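Uncharacterized protein (Bacteroides ovatus CL02T12C04, PDB 6PTM) is an exo-acting carrageenase of glycoside hydrolase family 42 that probably trims sugars from the ends of carrageenan chains. Local coordinates at residues A[266-271]-A[379-384]; A[214-219]-A[272-277]; A[232-237]-A[243-248]. All blocks are in the same frame, centred on the assembly; numbering follows the deposited sequence.

Helix 261-278 is shared by contacts 1 and 2, and contact 3 packs against its Val266. The helix meets helix 358-385 in contact 1 and, by its C-terminal part, helix 210-218 in contact 2; their centres are about 14 Å apart, and Ile382 O lies 3.9 Å from Val275 CG1. Contact 3 sits about 18 Å from contact 1 between centres and touches it where Phe234 CZ meets Val266 CG2 at 3.9 Å. Contacts 2 and 3 stay about 12 Å apart at their nearest atoms. Contacts 1 and 2 belong to the helical shell of the (beta/alpha)8 barrel expected of family 42; contact 3 follows a strand's C-terminal end, the side where such barrels carry their active sites.

Contact 1 of 3, residues A[266-271]-A[379-384]; sequences VNSDLI and KNEIRK
Ser268 and Ile271 face Glu381 and Ile382 across two helices that run nearly the same way, their axes 29° apart and 9.6 Å distant at closest approach. The polar half of the contact gathers round the Glu381 carboxylate. A bend at chi2 (-63°) folds its chain so that one oxygen faces Ser268 and the other faces Lys384 on its own helix. Ser268 OG sits 2.8 Å from Glu381 OE1, although Arg264 O, one turn back, is also within reach of its one proton. A water donates to Ser268 O at 2.9 Å and also lies beside Glu381 OE1, at a spacing too short to be relied on. On the other branch Lys384 NZ makes a 2.8 Å salt bridge to Glu381 OE2, in which that oxygen offers its syn lone pair. With these neighbours the carboxylate is probably restrained from turning, and the lysine would be expected to keep the buried carboxylate of Glu381 ionised. The apolar half belongs to Ile271, whose side chain crosses those of Glu381 and Ile382 at about a right angle. Its CG2 lies against the backbone, 3.6 Å from Glu381 C, and also meets Ile382 CG1 at 4.0 Å; CD1 rests 3.8 Å from Glu381 CB. These are neighbouring outer helices of a (beta/alpha)8 barrel, following strands 225-230 and 288-292. Asn267 continues the packing onto Trp374 and Leu378 of helix 358-385, while Ile382 packs onto Tyr288 and Leu290 of strand 288-292.

Contact 2 of 3, residues A[214-219]-A[272-277]; sequences NELQEK and KGTVPY
The ring of Tyr277 takes Leu216 and Gln217 at a slant, while at its edge and in its plane lie two carbonyl oxygens of its own helix, Gly273 O and Thr274 O. This is the packing of two neighbouring outer helices of the (beta/alpha)8 barrel, 210-218 and 261-278, following strands 192-197 and 225-230; their local axes run 17° from parallel, 9.8 Å apart at closest approach. The chi1 of Tyr277 (-70°) sets CG opposite the carbonyl carbon and beside the backbone N, which folds the ring back along the preceding turn and brings its edge to those oxygens. The Gln217 side chain lies alongside the tyrosine and points the same way, its amide plane turned 72° from the ring. Its CG touches Tyr277 CE1 at 3.7 Å, whereas the polar ends do no more than approach, with Gln217 NE2 3.8 Å from Tyr277 OH. This is the outer margin of the contact, since Gln217 is exposed. Further in, Leu216 carries the packing: its CB meets Tyr277 CB at 3.7 Å, and its CD1 methyl reaches Thr274 CB at 3.9 Å, so the contact is one of van der Waals touches throughout. Thr274 keeps its hydroxyl for Leu270 O, one turn back. On the strand side, Leu216 rests on Phe194 of strand 192-197 and on Tyr283, and Lys219, where the chain leaves helix 210-218, reaches Asp192 in a salt bridge. Helix 261-278 is kinked here, with Pro276 offering no backbone N-H and Tyr277 N bonding instead to Thr274 O at 3.1 Å, the same oxygen that Leu216 CD1 approaches to 3.9 Å.

Contact 3 of 3, residues A[232-237]-A[243-248]; sequences SNFPKW and PTVKDG
Phe234 presses the CE2 corner of its ring between the two methyls of Val245, in the beta-alpha loop region that leads from strand 225-230 of the (beta/alpha)8 barrel to helix 261-278. The tight part of the contact is here: Phe234 CE2 lies 3.7 Å from both Val245 CG1 and Val245 CG2, the two side chains meeting aslant. Phe234 has CG anti to its N (chi1 -170°), which swings the ring toward the short 3-10 segment 243-246. One ring face carries Pro235 CD, 3.4 Å above the plane and displaced toward the rim, while Tyr256 and Val266 also pack on the ring. With an alanine here, Val245 and Val266 would probably lose the apolar body between them, and the 3-10 turn would probably lose its apolar hold on the 232-237 chain. The looser side belongs to Lys246, which is partly exposed. Its chain doubles back through chi2 and chi3, both close to -65°, bringing the amino group toward the Phe234 backbone, with NZ still 4.5 Å from Phe234 CB. That is neighbourhood rather than close packing, and the direct partner of the ammonium is Met255 O. The turn carrying both residues is closed by Lys246 N to Pro243 O, 3.2 Å, and Val245 is paired through its backbone with Asp257. What joins the loose side is a single water, taking a hydrogen bond from Lys246 NZ at 3.0 Å and giving one to Phe234 O at 2.9 Å.

Contact 1 of 3, residues A[266-271]-A[379-384]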
ATOM      1  N   VAL A 266     -12.800  22.856 -16.013  1.00 17.97           N
ATOM      2  CA  VAL A 266     -13.859  21.864 -15.689  1.00 19.62           C
ATOM      3  C   VAL A 266     -13.606  21.333 -14.272  1.00 19.30           C
ATOM      4  O   VAL A 266     -14.565  21.273 -13.453  1.00 18.27           O
ATOM      5  CB  VAL A 266     -13.973  20.750 -16.755  1.00 18.62           C
ATOM      6  CG1 VAL A 266     -14.840  19.606 -16.260  1.00 19.71           C
ATOM      7  CG2 VAL A 266     -14.516  21.272 -18.086  1.00 18.63           C
ATOM      8  N   ASN A 267     -12.359  20.975 -13.967  1.00 17.95           N
ATOM      9  CA  ASN A 267     -12.018  20.472 -12.618  1.00 18.31           C
ATOM     10  C   ASN A 267     -12.297  21.565 -11.579  1.00 16.61           C
ATOM     11  O   ASN A 267     -12.879  21.224 -10.550  1.00 16.15           O
ATOM     12  CB  ASN A 267     -10.586  19.935 -12.576  1.00 17.67           C
ATOM     13  CG  ASN A 267     -10.525  18.557 -13.180  1.00 17.69           C
ATOM     14  OD1 ASN A 267     -10.687  17.549 -12.490  1.00 21.13           O
ATOM     15  ND2 ASN A 267     -10.334  18.500 -14.480  1.00 15.63           N
ATOM     16  N   SER A 268     -11.880  22.808 -11.823  1.00 16.11           N
ATOM     17  CA  SER A 268     -12.133  23.976 -10.931  1.00 16.88           C
ATOM     18  C   SER A 268     -13.649  24.118 -10.711  1.00 15.85           C
ATOM     19  O   SER A 268     -14.069  24.297  -9.561  1.00 15.24           O
ATOM     20  CB  SER A 268     -11.514  25.238 -11.472  1.00 18.63           C
ATOM     21  OG  SER A 268     -10.094  25.158 -11.352  1.00 22.13           O
ATOM     22  N   ASP A 269     -14.438  23.945 -11.770  1.00 17.20           N
ATOM     23  CA  ASP A 269     -15.915  24.116 -11.710  1.00 18.97           C
ATOM     24  C   ASP A 269     -16.515  22.972 -10.891  1.00 17.72           C
ATOM     25  O   ASP A 269     -17.411  23.249 -10.055  1.00 17.31           O
ATOM     26  CB  ASP A 269     -16.539  24.237 -13.106  1.00 19.53           C
ATOM     27  CG  ASP A 269     -16.392  25.607 -13.742  1.00 19.06           C
ATOM     28  OD1 ASP A 269     -16.047  26.543 -13.042  1.00 20.27           O
ATOM     29  OD2 ASP A 269     -16.670  25.713 -14.924  1.00 22.87           O
ATOM     30  N   LEU A 270     -16.063  21.737 -11.126  1.00 16.55           N
ATOM     31  CA  LEU A 270     -16.529  20.580 -10.330  1.00 17.35           C
ATOM     32  C   LEU A 270     -16.296  20.868  -8.844  1.00 16.84           C
ATOM     33  O   LEU A 270     -17.276  20.762  -8.059  1.00 16.38           O
ATOM     34  CB  LEU A 270     -15.851  19.270 -10.768  1.00 17.00           C
ATOM     35  CG  LEU A 270     -16.350  18.037 -10.025  1.00 16.75           C
ATOM     36  CD1 LEU A 270     -17.841  17.809 -10.281  1.00 17.85           C
ATOM     37  CD2 LEU A 270     -15.571  16.794 -10.427  1.00 16.27           C
ATOM     38  N   ILE A 271     -15.081  21.281  -8.479  1.00 15.88           N
ATOM     39  CA  ILE A 271     -14.678  21.359  -7.047  1.00 15.99           C
ATOM     40  C   ILE A 271     -15.435  22.506  -6.367  1.00 16.47           C
ATOM     41  O   ILE A 271     -15.974  22.293  -5.296  1.00 15.66           O
ATOM     42  CB  ILE A 271     -13.148  21.444  -6.978  1.00 15.41           C
ATOM     43  CG1 ILE A 271     -12.538  20.090  -7.337  1.00 15.14           C
ATOM     44  CG2 ILE A 271     -12.676  21.900  -5.626  1.00 17.35           C
ATOM     45  CD1 ILE A 271     -11.071  20.140  -7.721  1.00 15.55           C
ATOM     46  N   LYS A 379      -5.512  19.477  -5.424  1.00 14.58           N
ATOM     47  CA  LYS A 379      -5.463  19.698  -3.963  1.00 15.01           C
ATOM     48  C   LYS A 379      -5.664  21.184  -3.644  1.00 16.54           C
ATOM     49  O   LYS A 379      -6.506  21.480  -2.746  1.00 15.94           O
ATOM     50  CB  LYS A 379      -4.146  19.208  -3.355  1.00 15.79           C
ATOM     51  CG  LYS A 379      -3.960  19.594  -1.896  1.00 16.14           C
ATOM     52  CD  LYS A 379      -2.649  19.175  -1.271  1.00 18.33           C
ATOM     53  CE  LYS A 379      -1.441  19.666  -2.035  1.00 21.42           C
ATOM     54  NZ  LYS A 379      -0.196  19.530  -1.230  1.00 22.58           N
ATOM     55  N   ASN A 380      -4.995  22.098  -4.352  1.00 16.69           N
ATOM     56  CA  ASN A 380      -5.133  23.551  -4.032  1.00 18.90           C
ATOM     57  C   ASN A 380      -6.559  24.008  -4.351  1.00 17.99           C
ATOM     58  O   ASN A 380      -7.087  24.783  -3.557  1.00 16.98           O
ATOM     59  CB  ASN A 380      -4.070  24.443  -4.668  1.00 19.22           C
ATOM     60  CG  ASN A 380      -2.677  24.036  -4.238  1.00 22.20           C
ATOM     61  OD1 ASN A 380      -2.475  23.517  -3.127  1.00 23.52           O
ATOM     62  ND2 ASN A 380      -1.718  24.200  -5.142  1.00 25.23           N
ATOM     63  N   GLU A 381      -7.223  23.461  -5.372  1.00 17.68           N
ATOM     64  CA  GLU A 381      -8.645  23.808  -5.648  1.00 17.43           C
ATOM     65  C   GLU A 381      -9.545  23.323  -4.507  1.00 17.18           C
ATOM     66  O   GLU A 381     -10.349  24.159  -4.021  1.00 17.64           O
ATOM     67  CB  GLU A 381      -9.126  23.312  -7.009  1.00 17.08           C
ATOM     68  CG  GLU A 381      -8.387  23.969  -8.158  1.00 18.67           C
ATOM     69  CD  GLU A 381      -8.594  25.474  -8.258  1.00 18.92           C
ATOM     70  OE1 GLU A 381      -9.689  25.881  -8.629  1.00 21.74           O
ATOM     71  OE2 GLU A 381      -7.700  26.230  -7.833  1.00 21.57           O
ATOM     72  N   ILE A 382      -9.389  22.072  -4.055  1.00 15.89           N
ATOM     73  CA  ILE A 382     -10.200  21.503  -2.945  1.00 15.62           C
ATOM     74  C   ILE A 382      -9.991  22.372  -1.707  1.00 17.24           C
ATOM     75  O   ILE A 382     -11.002  22.764  -1.119  1.00 16.81           O
ATOM     76  CB  ILE A 382      -9.880  20.022  -2.697  1.00 15.85           C
ATOM     77  CG1 ILE A 382     -10.331  19.159  -3.878  1.00 15.45           C
ATOM     78  CG2 ILE A 382     -10.477  19.539  -1.393  1.00 15.05           C
ATOM     79  CD1 ILE A 382      -9.757  17.778  -3.875  1.00 16.04           C
ATOM     80  N   ARG A 383      -8.745  22.743  -1.381  1.00 18.65           N
ATOM     81  CA  ARG A 383      -8.417  23.487  -0.141  1.00 20.92           C
ATOM     82  C   ARG A 383      -9.080  24.874  -0.102  1.00 20.38           C
ATOM     83  O   ARG A 383      -9.343  25.311   1.027  1.00 19.25           O
ATOM     84  CB  ARG A 383      -6.904  23.576   0.060  1.00 26.62           C
ATOM     85  CG  ARG A 383      -6.294  22.232   0.422  1.00 31.09           C
ATOM     86  CD  ARG A 383      -6.389  21.898   1.900  1.00 40.34           C
ATOM     87  NE  ARG A 383      -5.617  22.874   2.639  1.00 50.28           N
ATOM     88  CZ  ARG A 383      -4.296  22.916   2.673  1.00 53.43           C
ATOM     89  NH1 ARG A 383      -3.596  21.988   2.040  1.00 52.39           N
ATOM     90  NH2 ARG A 383      -3.693  23.894   3.342  1.00 57.49           N
ATOM     91  N   LYS A 384      -9.356  25.504  -1.252  1.00 20.21           N
ATOM     92  CA  LYS A 384     -10.092  26.794  -1.371  1.00 22.03           C
ATOM     93  C   LYS A 384     -11.482  26.670  -0.750  1.00 21.11           C
ATOM     94  O   LYS A 384     -11.893  27.642  -0.170  1.00 21.22           O
ATOM     95  CB  LYS A 384     -10.302  27.234  -2.816  1.00 22.95           C
ATOM     96  CG  LYS A 384      -9.021  27.714  -3.483  1.00 28.33           C
ATOM     97  CD  LYS A 384      -9.210  28.336  -4.848  1.00 31.71           C
ATOM     98  CE  LYS A 384      -7.876  28.582  -5.530  1.00 31.28           C
ATOM     99  NZ  LYS A 384      -8.095  28.868  -6.957  1.00 34.51           N
TER
HETATM  100  O   HOH W   1     -12.130  25.811  -7.966  1.00 23.57           O

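Contact 2 of 3, residues A[214-219]-A[272-277]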
ATOM      1  N   ASN A 214     -28.584  17.540  -5.332  1.00 18.22           N
ATOM      2  CA  ASN A 214     -29.638  16.944  -4.476  1.00 18.78           C
ATOM      3  C   ASN A 214     -28.995  15.975  -3.480  1.00 19.80           C
ATOM      4  O   ASN A 214     -29.353  16.040  -2.270  1.00 18.98           O
ATOM      5  CB  ASN A 214     -30.701  16.221  -5.307  1.00 18.59           C
ATOM      6  CG  ASN A 214     -31.635  17.198  -5.993  1.00 19.11           C
ATOM      7  OD1 ASN A 214     -31.784  18.311  -5.529  1.00 19.99           O
ATOM      8  ND2 ASN A 214     -32.316  16.785  -7.051  1.00 18.39           N
ATOM      9  N   GLU A 215     -28.078  15.130  -3.948  1.00 19.75           N
ATOM     10  CA  GLU A 215     -27.435  14.127  -3.069  1.00 22.63           C
ATOM     11  C   GLU A 215     -26.656  14.864  -1.989  1.00 20.89           C
ATOM     12  O   GLU A 215     -26.851  14.560  -0.796  1.00 23.94           O
ATOM     13  CB  GLU A 215     -26.555  13.203  -3.888  1.00 28.60           C
ATOM     14  CG  GLU A 215     -26.443  11.835  -3.268  1.00 35.76           C
ATOM     15  CD  GLU A 215     -25.420  10.961  -3.966  1.00 43.00           C
ATOM     16  OE1 GLU A 215     -25.259  11.088  -5.223  1.00 48.08           O
ATOM     17  OE2 GLU A 215     -24.760  10.195  -3.255  1.00 48.48           O
ATOM     18  N   LEU A 216     -25.851  15.848  -2.373  1.00 19.53           N
ATOM     19  CA  LEU A 216     -24.966  16.550  -1.403  1.00 19.66           C
ATOM     20  C   LEU A 216     -25.798  17.358  -0.408  1.00 20.50           C
ATOM     21  O   LEU A 216     -25.375  17.481   0.736  1.00 17.70           O
ATOM     22  CB  LEU A 216     -23.984  17.453  -2.148  1.00 19.18           C
ATOM     23  CG  LEU A 216     -22.884  16.700  -2.879  1.00 18.68           C
ATOM     24  CD1 LEU A 216     -22.124  17.646  -3.768  1.00 17.60           C
ATOM     25  CD2 LEU A 216     -21.963  16.007  -1.884  1.00 19.91           C
ATOM     26  N   GLN A 217     -26.934  17.916  -0.821  1.00 21.09           N
ATOM     27  CA  GLN A 217     -27.772  18.731   0.107  1.00 23.36           C
ATOM     28  C   GLN A 217     -28.361  17.813   1.171  1.00 23.27           C
ATOM     29  O   GLN A 217     -28.520  18.285   2.283  1.00 23.84           O
ATOM     30  CB  GLN A 217     -28.912  19.445  -0.628  1.00 23.70           C
ATOM     31  CG  GLN A 217     -28.431  20.646  -1.422  1.00 27.45           C
ATOM     32  CD  GLN A 217     -29.546  21.331  -2.164  1.00 26.10           C
ATOM     33  OE1 GLN A 217     -30.570  20.737  -2.469  1.00 30.57           O
ATOM     34  NE2 GLN A 217     -29.348  22.599  -2.446  1.00 29.01           N
ATOM     35  N   GLU A 218     -28.726  16.587   0.791  1.00 26.62           N
ATOM     36  CA  GLU A 218     -29.431  15.608   1.659  1.00 31.77           C
ATOM     37  C   GLU A 218     -28.434  14.767   2.470  1.00 29.29           C
ATOM     38  O   GLU A 218     -28.825  14.224   3.491  1.00 27.38           O
ATOM     39  CB  GLU A 218     -30.255  14.635   0.828  1.00 35.26           C
ATOM     40  CG  GLU A 218     -31.518  15.246   0.266  1.00 46.20           C
ATOM     41  CD  GLU A 218     -32.549  14.178  -0.032  1.00 50.28           C
ATOM     42  OE1 GLU A 218     -32.456  13.536  -1.106  1.00 58.95           O
ATOM     43  OE2 GLU A 218     -33.400  13.958   0.849  1.00 53.08           O
ATOM     44  N   LYS A 219     -27.200  14.640   2.017  1.00 24.11           N
ATOM     45  CA  LYS A 219     -26.280  13.636   2.604  1.00 23.70           C
ATOM     46  C   LYS A 219     -25.951  14.012   4.055  1.00 21.04           C
ATOM     47  O   LYS A 219     -25.477  15.104   4.330  1.00 21.75           O
ATOM     48  CB  LYS A 219     -25.058  13.504   1.701  1.00 22.86           C
ATOM     49  CG  LYS A 219     -24.104  12.399   2.085  1.00 22.49           C
ATOM     50  CD  LYS A 219     -22.976  12.246   1.090  1.00 22.31           C
ATOM     51  CE  LYS A 219     -21.969  11.251   1.596  1.00 20.83           C
ATOM     52  NZ  LYS A 219     -22.619   9.950   1.798  1.00 20.79           N
ATOM     53  N   LYS A 272     -15.521  23.664  -7.025  1.00 18.68           N
ATOM     54  CA  LYS A 272     -16.250  24.891  -6.596  1.00 20.47           C
ATOM     55  C   LYS A 272     -17.725  24.552  -6.337  1.00 19.59           C
ATOM     56  O   LYS A 272     -18.262  25.033  -5.348  1.00 19.00           O
ATOM     57  CB  LYS A 272     -16.052  25.898  -7.734  1.00 26.82           C
ATOM     58  CG  LYS A 272     -16.630  27.294  -7.619  1.00 37.48           C
ATOM     59  CD  LYS A 272     -16.139  28.172  -8.780  1.00 41.58           C
ATOM     60  CE  LYS A 272     -17.212  28.996  -9.449  1.00 52.13           C
ATOM     61  NZ  LYS A 272     -17.790  29.977  -8.503  1.00 62.77           N
ATOM     62  N   GLY A 273     -18.333  23.691  -7.151  1.00 18.06           N
ATOM     63  CA  GLY A 273     -19.785  23.465  -7.134  1.00 20.01           C
ATOM     64  C   GLY A 273     -20.187  22.341  -6.195  1.00 21.10           C
ATOM     65  O   GLY A 273     -21.414  22.178  -5.976  1.00 19.83           O
ATOM     66  N   THR A 274     -19.213  21.595  -5.650  1.00 18.49           N
ATOM     67  CA  THR A 274     -19.488  20.380  -4.853  1.00 17.17           C
ATOM     68  C   THR A 274     -18.857  20.497  -3.467  1.00 17.25           C
ATOM     69  O   THR A 274     -19.560  20.234  -2.496  1.00 16.02           O
ATOM     70  CB  THR A 274     -19.026  19.110  -5.588  1.00 18.03           C
ATOM     71  OG1 THR A 274     -17.611  19.164  -5.821  1.00 15.84           O
ATOM     72  CG2 THR A 274     -19.774  18.924  -6.890  1.00 19.00           C
ATOM     73  N   VAL A 275     -17.575  20.842  -3.376  1.00 16.73           N
ATOM     74  CA  VAL A 275     -16.821  20.724  -2.098  1.00 16.35           C
ATOM     75  C   VAL A 275     -17.429  21.606  -1.016  1.00 16.27           C
ATOM     76  O   VAL A 275     -17.446  21.152   0.120  1.00 16.17           O
ATOM     77  CB  VAL A 275     -15.303  20.913  -2.314  1.00 15.78           C
ATOM     78  CG1 VAL A 275     -14.531  21.157  -1.035  1.00 15.76           C
ATOM     79  CG2 VAL A 275     -14.758  19.713  -3.041  1.00 15.43           C
ATOM     80  N   PRO A 276     -18.023  22.808  -1.255  1.00 18.26           N
ATOM     81  CA  PRO A 276     -18.687  23.539  -0.169  1.00 18.56           C
ATOM     82  C   PRO A 276     -19.750  22.747   0.615  1.00 19.53           C
ATOM     83  O   PRO A 276     -19.931  23.016   1.753  1.00 22.23           O
ATOM     84  CB  PRO A 276     -19.330  24.735  -0.895  1.00 20.01           C
ATOM     85  CG  PRO A 276     -18.349  24.986  -2.018  1.00 19.31           C
ATOM     86  CD  PRO A 276     -18.032  23.583  -2.509  1.00 18.97           C
ATOM     87  N   TYR A 277     -20.401  21.770   0.002  1.00 18.96           N
ATOM     88  CA  TYR A 277     -21.407  20.912   0.666  1.00 19.10           C
ATOM     89  C   TYR A 277     -20.736  19.849   1.542  1.00 19.69           C
ATOM     90  O   TYR A 277     -21.409  19.334   2.453  1.00 21.79           O
ATOM     91  CB  TYR A 277     -22.277  20.228  -0.382  1.00 20.04           C
ATOM     92  CG  TYR A 277     -23.207  21.154  -1.119  1.00 21.12           C
ATOM     93  CD1 TYR A 277     -24.364  21.627  -0.530  1.00 22.01           C
ATOM     94  CD2 TYR A 277     -22.934  21.547  -2.414  1.00 23.07           C
ATOM     95  CE1 TYR A 277     -25.244  22.446  -1.228  1.00 22.75           C
ATOM     96  CE2 TYR A 277     -23.792  22.374  -3.124  1.00 24.13           C
ATOM     97  CZ  TYR A 277     -24.967  22.820  -2.531  1.00 24.12           C
ATOM     98  OH  TYR A 277     -25.804  23.649  -3.245  1.00 26.54           O
TER

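Contact 3 of 3, residues A[232-237]-A[243-248]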
ATOM      1  N   SER A 232     -12.021   9.384 -15.736  1.00 16.94           N
ATOM      2  CA  SER A 232     -12.188   8.620 -17.001  1.00 18.03           C
ATOM      3  C   SER A 232     -13.313   9.203 -17.861  1.00 19.92           C
ATOM      4  O   SER A 232     -13.314   8.938 -19.045  1.00 21.95           O
ATOM      5  CB  SER A 232     -12.433   7.174 -16.739  1.00 17.08           C
ATOM      6  OG  SER A 232     -13.612   7.011 -16.000  1.00 16.96           O
ATOM      7  N   ASN A 233     -14.213   9.976 -17.268  1.00 20.61           N
ATOM      8  CA  ASN A 233     -15.467  10.430 -17.910  1.00 22.35           C
ATOM      9  C   ASN A 233     -15.417  11.955 -17.961  1.00 21.61           C
ATOM     10  O   ASN A 233     -15.722  12.598 -16.945  1.00 22.11           O
ATOM     11  CB  ASN A 233     -16.688   9.871 -17.158  1.00 26.25           C
ATOM     12  CG  ASN A 233     -18.001  10.132 -17.881  1.00 31.92           C
ATOM     13  OD1 ASN A 233     -18.024  10.755 -18.951  1.00 32.59           O
ATOM     14  ND2 ASN A 233     -19.112   9.691 -17.295  1.00 36.31           N
ATOM     15  N   PHE A 234     -15.010  12.519 -19.093  1.00 20.12           N
ATOM     16  CA  PHE A 234     -14.887  13.978 -19.256  1.00 20.57           C
ATOM     17  C   PHE A 234     -16.113  14.458 -20.032  1.00 21.16           C
ATOM     18  O   PHE A 234     -16.546  13.792 -20.965  1.00 20.11           O
ATOM     19  CB  PHE A 234     -13.526  14.261 -19.876  1.00 20.09           C
ATOM     20  CG  PHE A 234     -13.194  15.716 -19.865  1.00 21.40           C
ATOM     21  CD1 PHE A 234     -12.768  16.328 -18.695  1.00 21.35           C
ATOM     22  CD2 PHE A 234     -13.311  16.479 -21.012  1.00 22.26           C
ATOM     23  CE1 PHE A 234     -12.474  17.677 -18.681  1.00 21.44           C
ATOM     24  CE2 PHE A 234     -13.029  17.836 -20.977  1.00 20.39           C
ATOM     25  CZ  PHE A 234     -12.592  18.422 -19.826  1.00 21.06           C
ATOM     26  N   PRO A 235     -16.759  15.587 -19.668  1.00 21.59           N
ATOM     27  CA  PRO A 235     -18.077  15.905 -20.243  1.00 23.63           C
ATOM     28  C   PRO A 235     -18.066  16.162 -21.767  1.00 26.04           C
ATOM     29  O   PRO A 235     -17.175  16.859 -22.262  1.00 23.82           O
ATOM     30  CB  PRO A 235     -18.522  17.152 -19.473  1.00 22.72           C
ATOM     31  CG  PRO A 235     -17.223  17.764 -18.982  1.00 22.79           C
ATOM     32  CD  PRO A 235     -16.309  16.580 -18.697  1.00 21.31           C
ATOM     33  N   LYS A 236     -19.048  15.597 -22.486  1.00 26.09           N
ATOM     34  CA  LYS A 236     -19.116  15.651 -23.968  1.00 29.05           C
ATOM     35  C   LYS A 236     -19.180  17.115 -24.437  1.00 25.08           C
ATOM     36  O   LYS A 236     -18.586  17.422 -25.459  1.00 24.86           O
ATOM     37  CB  LYS A 236     -20.297  14.822 -24.496  1.00 34.30           C
ATOM     38  CG  LYS A 236     -20.063  13.319 -24.444  1.00 40.05           C
ATOM     39  CD  LYS A 236     -19.039  12.835 -25.458  1.00 47.09           C
ATOM     40  CE  LYS A 236     -18.427  11.493 -25.114  1.00 54.80           C
ATOM     41  NZ  LYS A 236     -19.479  10.459 -24.978  1.00 60.77           N
ATOM     42  N   TRP A 237     -19.855  18.007 -23.733  1.00 23.28           N
ATOM     43  CA  TRP A 237     -19.940  19.409 -24.216  1.00 24.40           C
ATOM     44  C   TRP A 237     -18.524  19.991 -24.337  1.00 25.15           C
ATOM     45  O   TRP A 237     -18.282  20.777 -25.280  1.00 22.23           O
ATOM     46  CB  TRP A 237     -20.838  20.266 -23.328  1.00 24.15           C
ATOM     47  CG  TRP A 237     -20.259  20.493 -21.963  1.00 26.45           C
ATOM     48  CD1 TRP A 237     -20.585  19.825 -20.808  1.00 27.15           C
ATOM     49  CD2 TRP A 237     -19.256  21.464 -21.597  1.00 23.65           C
ATOM     50  NE1 TRP A 237     -19.851  20.318 -19.759  1.00 25.57           N
ATOM     51  CE2 TRP A 237     -19.009  21.296 -20.221  1.00 22.50           C
ATOM     52  CE3 TRP A 237     -18.520  22.423 -22.301  1.00 23.41           C
ATOM     53  CZ2 TRP A 237     -18.074  22.062 -19.540  1.00 24.05           C
ATOM     54  CZ3 TRP A 237     -17.575  23.166 -21.630  1.00 22.18           C
ATOM     55  CH2 TRP A 237     -17.372  23.004 -20.265  1.00 23.77           C
ATOM     56  N   PRO A 243     -11.973  19.505 -29.161  1.00 23.74           N
ATOM     57  CA  PRO A 243     -11.586  18.102 -29.161  1.00 22.11           C
ATOM     58  C   PRO A 243     -10.129  17.885 -28.734  1.00 21.42           C
ATOM     59  O   PRO A 243      -9.831  16.778 -28.345  1.00 21.98           O
ATOM     60  CB  PRO A 243     -11.812  17.657 -30.616  1.00 24.42           C
ATOM     61  CG  PRO A 243     -12.847  18.624 -31.163  1.00 23.73           C
ATOM     62  CD  PRO A 243     -12.589  19.923 -30.439  1.00 24.94           C
ATOM     63  N   THR A 244      -9.280  18.914 -28.732  1.00 21.46           N
ATOM     64  CA  THR A 244      -7.859  18.703 -28.362  1.00 21.65           C
ATOM     65  C   THR A 244      -7.804  18.345 -26.873  1.00 20.82           C
ATOM     66  O   THR A 244      -6.797  17.807 -26.413  1.00 20.45           O
ATOM     67  CB  THR A 244      -6.960  19.873 -28.767  1.00 24.73           C
ATOM     68  OG1 THR A 244      -7.314  21.030 -28.010  1.00 23.95           O
ATOM     69  CG2 THR A 244      -6.993  20.120 -30.270  1.00 25.26           C
ATOM     70  N   VAL A 245      -8.877  18.632 -26.152  1.00 19.84           N
ATOM     71  CA  VAL A 245      -8.946  18.369 -24.693  1.00 21.21           C
ATOM     72  C   VAL A 245      -8.773  16.863 -24.415  1.00 19.23           C
ATOM     73  O   VAL A 245      -8.388  16.527 -23.283  1.00 18.96           O
ATOM     74  CB  VAL A 245     -10.228  18.988 -24.100  1.00 20.79           C
ATOM     75  CG1 VAL A 245     -11.473  18.130 -24.370  1.00 20.71           C
ATOM     76  CG2 VAL A 245     -10.022  19.276 -22.630  1.00 22.14           C
ATOM     77  N   LYS A 246      -8.961  15.994 -25.416  1.00 21.31           N
ATOM     78  CA  LYS A 246      -8.866  14.515 -25.293  1.00 21.59           C
ATOM     79  C   LYS A 246      -7.436  14.041 -25.560  1.00 20.89           C
ATOM     80  O   LYS A 246      -7.133  12.878 -25.228  1.00 19.17           O
ATOM     81  CB  LYS A 246      -9.815  13.806 -26.262  1.00 23.56           C
ATOM     82  CG  LYS A 246     -11.275  14.137 -26.043  1.00 25.43           C
ATOM     83  CD  LYS A 246     -11.823  13.585 -24.726  1.00 26.70           C
ATOM     84  CE  LYS A 246     -11.800  12.071 -24.618  1.00 26.44           C
ATOM     85  NZ  LYS A 246     -12.323  11.660 -23.290  1.00 26.47           N
ATOM     86  N   ASP A 247      -6.549  14.909 -26.049  1.00 20.53           N
ATOM     87  CA  ASP A 247      -5.181  14.463 -26.447  1.00 20.22           C
ATOM     88  C   ASP A 247      -4.337  14.240 -25.183  1.00 18.57           C
ATOM     89  O   ASP A 247      -4.689  14.810 -24.126  1.00 17.47           O
ATOM     90  CB  ASP A 247      -4.490  15.463 -27.379  1.00 21.32           C
ATOM     91  CG  ASP A 247      -5.234  15.721 -28.687  1.00 23.58           C
ATOM     92  OD1 ASP A 247      -5.966  14.843 -29.133  1.00 23.82           O
ATOM     93  OD2 ASP A 247      -5.052  16.803 -29.239  1.00 27.24           O
ATOM     94  N   GLY A 248      -3.284  13.425 -25.291  1.00 16.14           N
ATOM     95  CA  GLY A 248      -2.312  13.183 -24.223  1.00 16.15           C
ATOM     96  C   GLY A 248      -2.993  12.765 -22.929  1.00 16.61           C
ATOM     97  O   GLY A 248      -2.719  13.326 -21.889  1.00 16.35           O
TER
HETATM   98  O   HOH W   2     -14.796  13.319 -23.273  1.00 27.15           O